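Local coordinates for protein tumor necrosis factor ligand superfamily member 9 (Mus musculus, PDB 6MKB) that acts as a membrane-anchored cytokine of the tumor necrosis factor family, binding the receptor 4-1BB (TNFRSF9) and inducing proliferation of activated T cells, at residues B[9-15]-B[157-163]; B[25-30]-B[45-50]; B[62-68]-B[83-87]. One frame throughout, in Å; residues are numbered along the deposited sequence.

Interaction 1 of 3, residues B[9-15]-B[157-163]; sequences VFAKLLA and TSFGLFL
Thr157 begins the pairing by offering its carbonyl oxygen to Ala15 N at 2.8 Å, while its CB packs against the methyl of Ala15; its hydroxyl OG1 is engaged by Lys67 N of the next strand. Ser158 sits across from Leu14, whose CD2 touches its CB, and the extended chain of Lys12 brings CE to 3.7 Å from that same Ser158 CB. Phe159 exchanges two backbone bonds with Leu13, the shorter from Leu13 N to Phe159 O at 2.7 Å. Their side chains lie alongside each other, Leu13 CD1 4.1 Å from Phe159 CD2, and point into the core, where Leu64 and Leu131 also meet the Phe159 ring. The strand axes run at 171°, antiparallel, as neighbours in the inner sheet of the TNF jelly roll, with strand 58-70 bonded along the far side of 157-163. Gly160 pairs with Lys12 in a non-hydrogen-bonded position, its CA making a CA-H...O contact of 3.1 Å with Ala11 O. Leu161 O accepts from Ala11 N at 3.0 Å, and Leu161 N returns a bond to Ala11 O. Phe162 has CG between its backbone N and carbonyl carbon (chi1 45°), which sets its ring rim to rim with Phe10, planes at 32° and CD2 3.5 Å from Phe10 CD1; the Phe162 ring is stacked in turn on Phe162 of the second subunit. Leu163 N bonds Val9 O at 3.1 Å, and a water joins Leu163 O to Val9 N.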
# COMPACT_ATOMS: atom_id res chain seq x y z
N VAL B 9 -5.35 -10.18 -14.70
CA VAL B 9 -5.55 -11.06 -13.55
C VAL B 9 -5.44 -10.17 -12.32
O VAL B 9 -4.38 -9.61 -12.06
CB VAL B 9 -4.58 -12.26 -13.54
CG1 VAL B 9 -4.73 -13.09 -12.27
CG2 VAL B 9 -4.78 -13.13 -14.79
N PHE B 10 -6.58 -9.95 -11.64
CA PHE B 10 -6.70 -9.05 -10.49
C PHE B 10 -7.80 -9.49 -9.55
O PHE B 10 -8.85 -9.97 -9.98
CB PHE B 10 -7.00 -7.59 -10.99
CG PHE B 10 -7.19 -6.53 -9.90
CD1 PHE B 10 -6.09 -5.95 -9.28
CD2 PHE B 10 -8.46 -6.13 -9.51
CE1 PHE B 10 -6.27 -4.99 -8.28
CE2 PHE B 10 -8.63 -5.16 -8.52
CZ PHE B 10 -7.53 -4.60 -7.91
N ALA B 11 -7.58 -9.29 -8.25
CA ALA B 11 -8.54 -9.56 -7.18
C ALA B 11 -8.41 -8.52 -6.07
O ALA B 11 -7.30 -8.10 -5.76
CB ALA B 11 -8.35 -10.95 -6.62
N LYS B 12 -9.54 -8.10 -5.50
CA LYS B 12 -9.61 -7.19 -4.35
C LYS B 12 -10.78 -7.62 -3.51
O LYS B 12 -11.93 -7.32 -3.84
CB LYS B 12 -9.71 -5.70 -4.75
CG LYS B 12 -9.50 -4.78 -3.54
CD LYS B 12 -9.73 -3.29 -3.83
CE LYS B 12 -9.91 -2.57 -2.52
NZ LYS B 12 -9.94 -1.10 -2.67
N LEU B 13 -10.49 -8.39 -2.45
CA LEU B 13 -11.47 -8.92 -1.50
C LEU B 13 -11.66 -7.93 -0.38
O LEU B 13 -10.73 -7.22 -0.06
CB LEU B 13 -11.03 -10.30 -0.94
CG LEU B 13 -10.68 -11.37 -1.98
CD1 LEU B 13 -10.22 -12.63 -1.32
CD2 LEU B 13 -11.83 -11.67 -2.90
N LEU B 14 -12.87 -7.87 0.19
CA LEU B 14 -13.20 -6.95 1.29
C LEU B 14 -13.56 -7.77 2.50
O LEU B 14 -14.33 -8.72 2.39
CB LEU B 14 -14.34 -5.98 0.89
CG LEU B 14 -14.17 -5.16 -0.41
CD1 LEU B 14 -15.37 -4.27 -0.62
CD2 LEU B 14 -12.90 -4.30 -0.38
N ALA B 15 -12.93 -7.47 3.63
CA ALA B 15 -13.06 -8.25 4.84
C ALA B 15 -14.47 -8.21 5.42
O ALA B 15 -15.08 -7.14 5.51
CB ALA B 15 -12.05 -7.77 5.88
N THR B 157 -11.35 -3.27 5.35
CA THR B 157 -10.04 -3.87 5.18
C THR B 157 -10.10 -4.69 3.87
O THR B 157 -11.12 -5.29 3.54
CB THR B 157 -9.74 -4.69 6.46
OG1 THR B 157 -9.53 -3.78 7.55
CG2 THR B 157 -8.55 -5.67 6.31
N SER B 158 -9.02 -4.65 3.10
CA SER B 158 -8.98 -5.34 1.82
C SER B 158 -7.69 -6.14 1.65
O SER B 158 -6.67 -5.91 2.31
CB SER B 158 -9.13 -4.35 0.67
OG SER B 158 -8.05 -3.42 0.67
N PHE B 159 -7.78 -7.13 0.79
CA PHE B 159 -6.68 -8.00 0.42
C PHE B 159 -6.87 -8.35 -1.04
O PHE B 159 -8.00 -8.57 -1.48
CB PHE B 159 -6.64 -9.22 1.34
CG PHE B 159 -6.10 -10.53 0.81
CD1 PHE B 159 -4.78 -10.63 0.39
CD2 PHE B 159 -6.88 -11.69 0.88
CE1 PHE B 159 -4.27 -11.86 -0.07
CE2 PHE B 159 -6.35 -12.92 0.46
CZ PHE B 159 -5.06 -13.00 -0.02
N GLY B 160 -5.77 -8.36 -1.77
CA GLY B 160 -5.79 -8.74 -3.18
C GLY B 160 -4.42 -8.93 -3.79
O GLY B 160 -3.41 -8.93 -3.08
N LEU B 161 -4.40 -9.08 -5.11
CA LEU B 161 -3.20 -9.28 -5.92
C LEU B 161 -3.50 -9.08 -7.38
O LEU B 161 -4.68 -8.99 -7.77
CB LEU B 161 -2.51 -10.67 -5.73
CG LEU B 161 -3.35 -11.96 -5.54
CD1 LEU B 161 -4.30 -12.21 -6.66
CD2 LEU B 161 -2.47 -13.15 -5.47
N PHE B 162 -2.44 -8.97 -8.17
CA PHE B 162 -2.51 -8.88 -9.61
C PHE B 162 -1.27 -9.46 -10.24
O PHE B 162 -0.17 -9.30 -9.72
CB PHE B 162 -2.78 -7.46 -10.11
CG PHE B 162 -2.06 -6.27 -9.55
CD1 PHE B 162 -0.85 -5.86 -10.10
CD2 PHE B 162 -2.67 -5.44 -8.62
CE1 PHE B 162 -0.24 -4.66 -9.68
CE2 PHE B 162 -2.06 -4.24 -8.19
CZ PHE B 162 -0.87 -3.85 -8.74
N LEU B 163 -1.44 -10.16 -11.38
CA LEU B 163 -0.35 -10.75 -12.12
C LEU B 163 0.38 -9.67 -12.90
O LEU B 163 -0.21 -9.02 -13.77
CB LEU B 163 -0.84 -11.89 -13.03
CG LEU B 163 0.22 -12.62 -13.90
CD1 LEU B 163 1.36 -13.20 -13.03
CD2 LEU B 163 -0.43 -13.74 -14.70
O HOH W 1 -2.50 -9.67 -15.27

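Interaction 2 of 3, residues B[25-30]-B[45-50]; sequences TLNWHS and YEEDKK. With SO4 (sulfate ion), chain K; SO4 (sulfate ion), chain M.
Leu26 O, Trp28 NE1 and Lys50 O all hold one water, which gives its two hydrogens to the carbonyls and accepts the indole N-H at 2.8 Å from Trp28 NE1. This water lies in the plane of the indole, at its edge, and ties the strand to the turn while satisfying the nitrogen of a buried side chain. The Tyr45 hydroxyl reaches the same indole edge: OH is 3.7 Å from Trp28 CD1 and accepts a weak bond from Trp28 N at 3.3 Å. CG of Tyr45 is anti to the backbone N (chi1 178°), which carries the ring across to 25-30. There it crosses the indole nearly perpendicularly, the planes at 87°, with CZ beside Trp28 CB and CD2 3.7 Å from Ser30 CB. Lys50 covers the other end with its aliphatic chain. Its CD rests 3.8 Å from Thr25 CG2 and its CG 3.4 Å from Asn27 OD1, and the bends late in the chain take NZ to a second water, 2.8 Å away, which also accepts weakly from Asn27 ND2. On the outer side His29 ND1 donates at 2.8 Å to O4 of the sulfate in chain K, an ion probably from the crystallisation liquor. Residues 47-49 have helical backbone angles and Lys50 a left-handed one (phi 60°), as in the tight turn of a beta hairpin, here between strands 43-46 and 51-54, folded against strand 24-29 of the TNF jelly roll.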
# COMPACT_ATOMS: atom_id res chain seq x y z
N THR B 25 -8.21 -16.27 11.39
CA THR B 25 -8.05 -16.12 9.95
C THR B 25 -9.26 -15.32 9.49
O THR B 25 -10.41 -15.65 9.84
CB THR B 25 -7.88 -17.45 9.26
OG1 THR B 25 -6.62 -17.98 9.68
CG2 THR B 25 -7.89 -17.33 7.74
N LEU B 26 -9.02 -14.24 8.76
CA LEU B 26 -10.10 -13.39 8.31
C LEU B 26 -10.94 -14.03 7.20
O LEU B 26 -10.41 -14.76 6.33
CB LEU B 26 -9.56 -12.04 7.82
CG LEU B 26 -9.07 -11.06 8.88
CD1 LEU B 26 -8.53 -9.84 8.23
CD2 LEU B 26 -10.17 -10.68 9.88
N ASN B 27 -12.25 -13.75 7.26
CA ASN B 27 -13.24 -14.12 6.27
C ASN B 27 -13.34 -12.97 5.28
O ASN B 27 -13.18 -11.81 5.67
CB ASN B 27 -14.58 -14.41 6.94
CG ASN B 27 -14.71 -15.85 7.38
OD1 ASN B 27 -14.66 -16.78 6.56
ND2 ASN B 27 -14.87 -16.06 8.67
N TRP B 28 -13.59 -13.27 4.02
CA TRP B 28 -13.66 -12.25 2.99
C TRP B 28 -14.96 -12.35 2.18
O TRP B 28 -15.48 -13.45 1.96
CB TRP B 28 -12.44 -12.38 2.03
CG TRP B 28 -11.14 -12.25 2.75
CD1 TRP B 28 -10.43 -13.25 3.36
CD2 TRP B 28 -10.47 -11.02 3.12
NE1 TRP B 28 -9.38 -12.73 4.07
CE2 TRP B 28 -9.38 -11.37 3.94
CE3 TRP B 28 -10.65 -9.68 2.74
CZ2 TRP B 28 -8.48 -10.41 4.42
CZ3 TRP B 28 -9.78 -8.73 3.24
CH2 TRP B 28 -8.74 -9.09 4.11
N HIS B 29 -15.47 -11.18 1.76
CA HIS B 29 -16.54 -11.07 0.77
C HIS B 29 -15.81 -11.22 -0.57
O HIS B 29 -14.84 -10.48 -0.80
CB HIS B 29 -17.27 -9.70 0.84
CG HIS B 29 -17.99 -9.38 2.11
ND1 HIS B 29 -19.16 -10.04 2.47
CD2 HIS B 29 -17.75 -8.39 3.01
CE1 HIS B 29 -19.56 -9.47 3.59
NE2 HIS B 29 -18.75 -8.47 3.95
N SER B 30 -16.22 -12.18 -1.42
CA SER B 30 -15.61 -12.39 -2.76
C SER B 30 -16.49 -11.76 -3.90
O SER B 30 -16.07 -11.76 -5.07
CB SER B 30 -15.36 -13.88 -3.02
OG SER B 30 -16.55 -14.64 -2.94
N TYR B 45 -11.91 -17.84 -4.84
CA TYR B 45 -11.92 -17.69 -3.40
C TYR B 45 -12.73 -18.84 -2.77
O TYR B 45 -13.87 -19.07 -3.15
CB TYR B 45 -12.42 -16.31 -2.93
CG TYR B 45 -12.46 -16.22 -1.42
CD1 TYR B 45 -11.29 -16.25 -0.66
CD2 TYR B 45 -13.68 -16.20 -0.74
CE1 TYR B 45 -11.33 -16.23 0.73
CE2 TYR B 45 -13.73 -16.15 0.65
CZ TYR B 45 -12.55 -16.17 1.38
OH TYR B 45 -12.62 -16.15 2.74
N GLU B 46 -12.10 -19.55 -1.81
CA GLU B 46 -12.67 -20.69 -1.09
C GLU B 46 -13.10 -20.27 0.32
O GLU B 46 -12.26 -20.02 1.18
CB GLU B 46 -11.64 -21.85 -1.03
CG GLU B 46 -11.33 -22.46 -2.38
CD GLU B 46 -10.73 -23.85 -2.32
OE1 GLU B 46 -10.53 -24.38 -1.21
OE2 GLU B 46 -10.48 -24.43 -3.40
N GLU B 47 -14.41 -20.19 0.54
CA GLU B 47 -15.04 -19.75 1.79
C GLU B 47 -14.64 -20.60 3.02
O GLU B 47 -14.38 -20.04 4.09
CB GLU B 47 -16.57 -19.73 1.65
CG GLU B 47 -17.20 -18.64 2.51
CD GLU B 47 -18.72 -18.61 2.63
OE1 GLU B 47 -19.41 -19.14 1.74
OE2 GLU B 47 -19.20 -18.03 3.63
N ASP B 48 -14.61 -21.93 2.85
CA ASP B 48 -14.29 -22.91 3.88
C ASP B 48 -12.85 -22.75 4.41
O ASP B 48 -12.64 -22.68 5.63
CB ASP B 48 -14.51 -24.34 3.35
CG ASP B 48 -13.93 -24.63 1.96
OD1 ASP B 48 -14.38 -23.98 0.97
OD2 ASP B 48 -13.06 -25.52 1.85
N LYS B 49 -11.87 -22.64 3.49
CA LYS B 49 -10.45 -22.51 3.82
C LYS B 49 -10.05 -21.05 4.07
O LYS B 49 -8.97 -20.81 4.62
CB LYS B 49 -9.58 -23.11 2.70
CG LYS B 49 -9.89 -24.57 2.34
CD LYS B 49 -9.34 -25.59 3.36
CE LYS B 49 -10.35 -26.66 3.75
NZ LYS B 49 -10.68 -27.61 2.65
N LYS B 50 -10.93 -20.09 3.66
CA LYS B 50 -10.76 -18.63 3.74
C LYS B 50 -9.51 -18.23 2.92
O LYS B 50 -8.79 -17.27 3.24
CB LYS B 50 -10.69 -18.12 5.21
CG LYS B 50 -11.81 -18.64 6.11
CD LYS B 50 -11.57 -18.30 7.57
CE LYS B 50 -11.98 -19.41 8.51
NZ LYS B 50 -13.43 -19.76 8.40
S SO4 K . -20.85 -12.75 1.64
O1 SO4 K . -19.56 -13.49 1.53
O2 SO4 K . -21.93 -13.67 1.21
O3 SO4 K . -21.12 -12.31 3.03
O4 SO4 K . -20.81 -11.56 0.76
S SO4 M . -20.37 -9.35 7.88
O1 SO4 M . -19.30 -10.00 8.68
O2 SO4 M . -21.10 -10.42 7.14
O3 SO4 M . -21.32 -8.68 8.81
O4 SO4 M . -19.79 -8.35 6.95
O HOH W 2 -8.20 -15.13 4.78
O HOH W 3 -14.59 -18.68 10.70

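Interaction 3 of 3, residues B[62-68]-B[83-87]; sequences VFLELKL and VSLVL. With NA (sodium ion), chain O.
Leu66 and Leu85 interlock at the middle of this contact, where the two sheets of the TNF homology domain's jelly-roll sandwich face each other. The evidence is geometric: strands 62-68 and 83-87 keep their axes 8.3 Å apart at closest, too far for backbone pairing, and run at 155° to one another; the gap is filled mainly by the alternate side chains Val62, Leu64, Leu66 and Leu68 against Val83, Leu85 and Leu87. The tight part lies round Leu85, which buries more surface here than any other residue of the two segments. Its CD1 is 3.7 Å from Leu66 CB, and its CG is 3.8 Å from Leu66 CD1, so the isobutyl group lies obliquely across the Leu66 chain with both CG and CD1 of Leu85 in contact. Leu66 holds CG anti to its backbone N (chi1 179°), while Leu85 has CG beside its own N (chi1 -73°). Toward one end, Leu68 and Val83 meet tip to tip, Leu68 CD1 3.8 Å from Val83 CG2; at the other, Val62 CG1 and Leu87 CD2 touch singly at 3.9 Å. Leu101 and Phe159 extend this apolar layer beyond the two segments.

In contrast to this centre, the far face of strand 62-68 is more polar and only partly open to solvent. Glu65 and Lys67, both partly exposed, turn away from strand 83-87, as does buried Phe63; Tyr61 and Ser120 of the second subunit pack on Phe63 and Glu65 respectively. Beside the strand, a sodium ion is bound by Lys67 O at 2.8 Å, together with Ser69 OG and Asn155 O. Back in the core, Leu64 reaches across with one methyl, CD1 lying 3.8 Å from Leu85 O and 4.2 Å from Leu85 CB.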
# COMPACT_ATOMS: atom_id res chain seq x y z
N VAL B 62 1.11 -8.38 -4.47
CA VAL B 62 0.14 -8.74 -3.43
C VAL B 62 0.01 -7.55 -2.51
O VAL B 62 1.02 -6.91 -2.18
CB VAL B 62 0.53 -10.04 -2.69
CG1 VAL B 62 -0.63 -10.55 -1.85
CG2 VAL B 62 1.00 -11.11 -3.66
N PHE B 63 -1.23 -7.20 -2.14
CA PHE B 63 -1.48 -6.05 -1.28
C PHE B 63 -2.46 -6.38 -0.17
O PHE B 63 -3.33 -7.24 -0.31
CB PHE B 63 -1.98 -4.83 -2.10
CG PHE B 63 -3.29 -5.02 -2.84
CD1 PHE B 63 -4.51 -4.73 -2.22
CD2 PHE B 63 -3.30 -5.43 -4.17
CE1 PHE B 63 -5.72 -4.93 -2.89
CE2 PHE B 63 -4.52 -5.59 -4.85
CZ PHE B 63 -5.71 -5.34 -4.21
N LEU B 64 -2.27 -5.66 0.95
CA LEU B 64 -3.06 -5.67 2.18
C LEU B 64 -3.32 -4.25 2.57
O LEU B 64 -2.41 -3.42 2.53
CB LEU B 64 -2.34 -6.38 3.32
CG LEU B 64 -2.08 -7.88 3.20
CD1 LEU B 64 -1.09 -8.35 4.30
CD2 LEU B 64 -3.39 -8.68 3.28
N GLU B 65 -4.57 -3.96 2.98
CA GLU B 65 -4.92 -2.65 3.49
C GLU B 65 -5.77 -2.82 4.75
O GLU B 65 -6.88 -3.31 4.67
CB GLU B 65 -5.63 -1.81 2.45
CG GLU B 65 -5.87 -0.40 2.96
CD GLU B 65 -6.30 0.59 1.91
OE1 GLU B 65 -6.55 1.76 2.29
OE2 GLU B 65 -6.40 0.22 0.72
N LEU B 66 -5.18 -2.49 5.91
CA LEU B 66 -5.82 -2.57 7.20
C LEU B 66 -6.52 -1.27 7.51
O LEU B 66 -5.90 -0.20 7.47
CB LEU B 66 -4.81 -2.88 8.31
CG LEU B 66 -5.34 -2.97 9.76
CD1 LEU B 66 -6.37 -4.10 9.92
CD2 LEU B 66 -4.19 -3.20 10.74
N LYS B 67 -7.82 -1.37 7.83
CA LYS B 67 -8.62 -0.22 8.25
C LYS B 67 -9.18 -0.55 9.63
O LYS B 67 -10.08 -1.37 9.74
CB LYS B 67 -9.68 0.16 7.22
CG LYS B 67 -9.09 0.68 5.91
CD LYS B 67 -10.15 1.38 5.10
CE LYS B 67 -9.66 1.76 3.73
NZ LYS B 67 -10.76 2.26 2.88
N LEU B 68 -8.53 -0.02 10.67
CA LEU B 68 -8.92 -0.21 12.07
C LEU B 68 -9.81 0.89 12.49
O LEU B 68 -9.36 2.04 12.54
CB LEU B 68 -7.69 -0.21 13.00
CG LEU B 68 -6.92 -1.45 13.27
CD1 LEU B 68 -5.92 -1.16 14.37
CD2 LEU B 68 -7.82 -2.60 13.68
N VAL B 83 -1.27 -4.27 16.16
CA VAL B 83 -2.25 -5.00 15.35
C VAL B 83 -1.58 -5.33 14.02
O VAL B 83 -0.94 -4.47 13.41
CB VAL B 83 -3.60 -4.26 15.17
CG1 VAL B 83 -4.61 -5.15 14.44
CG2 VAL B 83 -4.16 -3.79 16.51
N SER B 84 -1.73 -6.57 13.58
CA SER B 84 -1.12 -7.11 12.38
C SER B 84 -2.10 -7.81 11.45
O SER B 84 -3.03 -8.46 11.91
CB SER B 84 -0.08 -8.13 12.79
OG SER B 84 1.23 -7.70 12.47
N LEU B 85 -1.83 -7.72 10.13
CA LEU B 85 -2.45 -8.49 9.04
C LEU B 85 -1.32 -9.35 8.52
O LEU B 85 -0.32 -8.80 8.04
CB LEU B 85 -3.06 -7.62 7.93
CG LEU B 85 -4.36 -6.86 8.20
CD1 LEU B 85 -4.90 -6.32 6.90
CD2 LEU B 85 -5.43 -7.73 8.88
N VAL B 86 -1.40 -10.66 8.74
CA VAL B 86 -0.33 -11.59 8.38
C VAL B 86 -0.74 -12.38 7.15
O VAL B 86 -1.73 -13.10 7.20
CB VAL B 86 0.05 -12.52 9.57
CG1 VAL B 86 1.19 -13.46 9.20
CG2 VAL B 86 0.41 -11.72 10.83
N LEU B 87 0.03 -12.25 6.04
CA LEU B 87 -0.23 -12.99 4.80
C LEU B 87 0.25 -14.41 4.99
O LEU B 87 1.42 -14.61 5.21
CB LEU B 87 0.45 -12.34 3.58
CG LEU B 87 0.18 -13.02 2.20
CD1 LEU B 87 -1.27 -12.90 1.77
CD2 LEU B 87 1.07 -12.46 1.13
NA NA O . -12.78 -0.75 9.83

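Overall arrangement
Interactions 2 and 3 follow one another along the chain, and both are nested in the long loop that interaction 1 closes between the first strand, 10-15, and the last, 149-166. The centre of interaction 1 is about 12 Å from each of the other two, which are about 15 Å apart. Strand 10-15 is flanked by 24-29 of interaction 2, with Leu14 O 2.8 Å from His29 N, and strand 149-166 by 58-70 of interaction 3, with Gly160 O 2.9 Å from Phe63 N. Interaction 1 thus joins neighbours within one sheet, while interaction 3 spans the sandwich. Leu26 CD1 and Leu85 CD2, 3.8 Å apart, connect interactions 2 and 3 through the core. The subunit contacts involve interactions 1 and 3, consistent with dimerisation through the inner sheet.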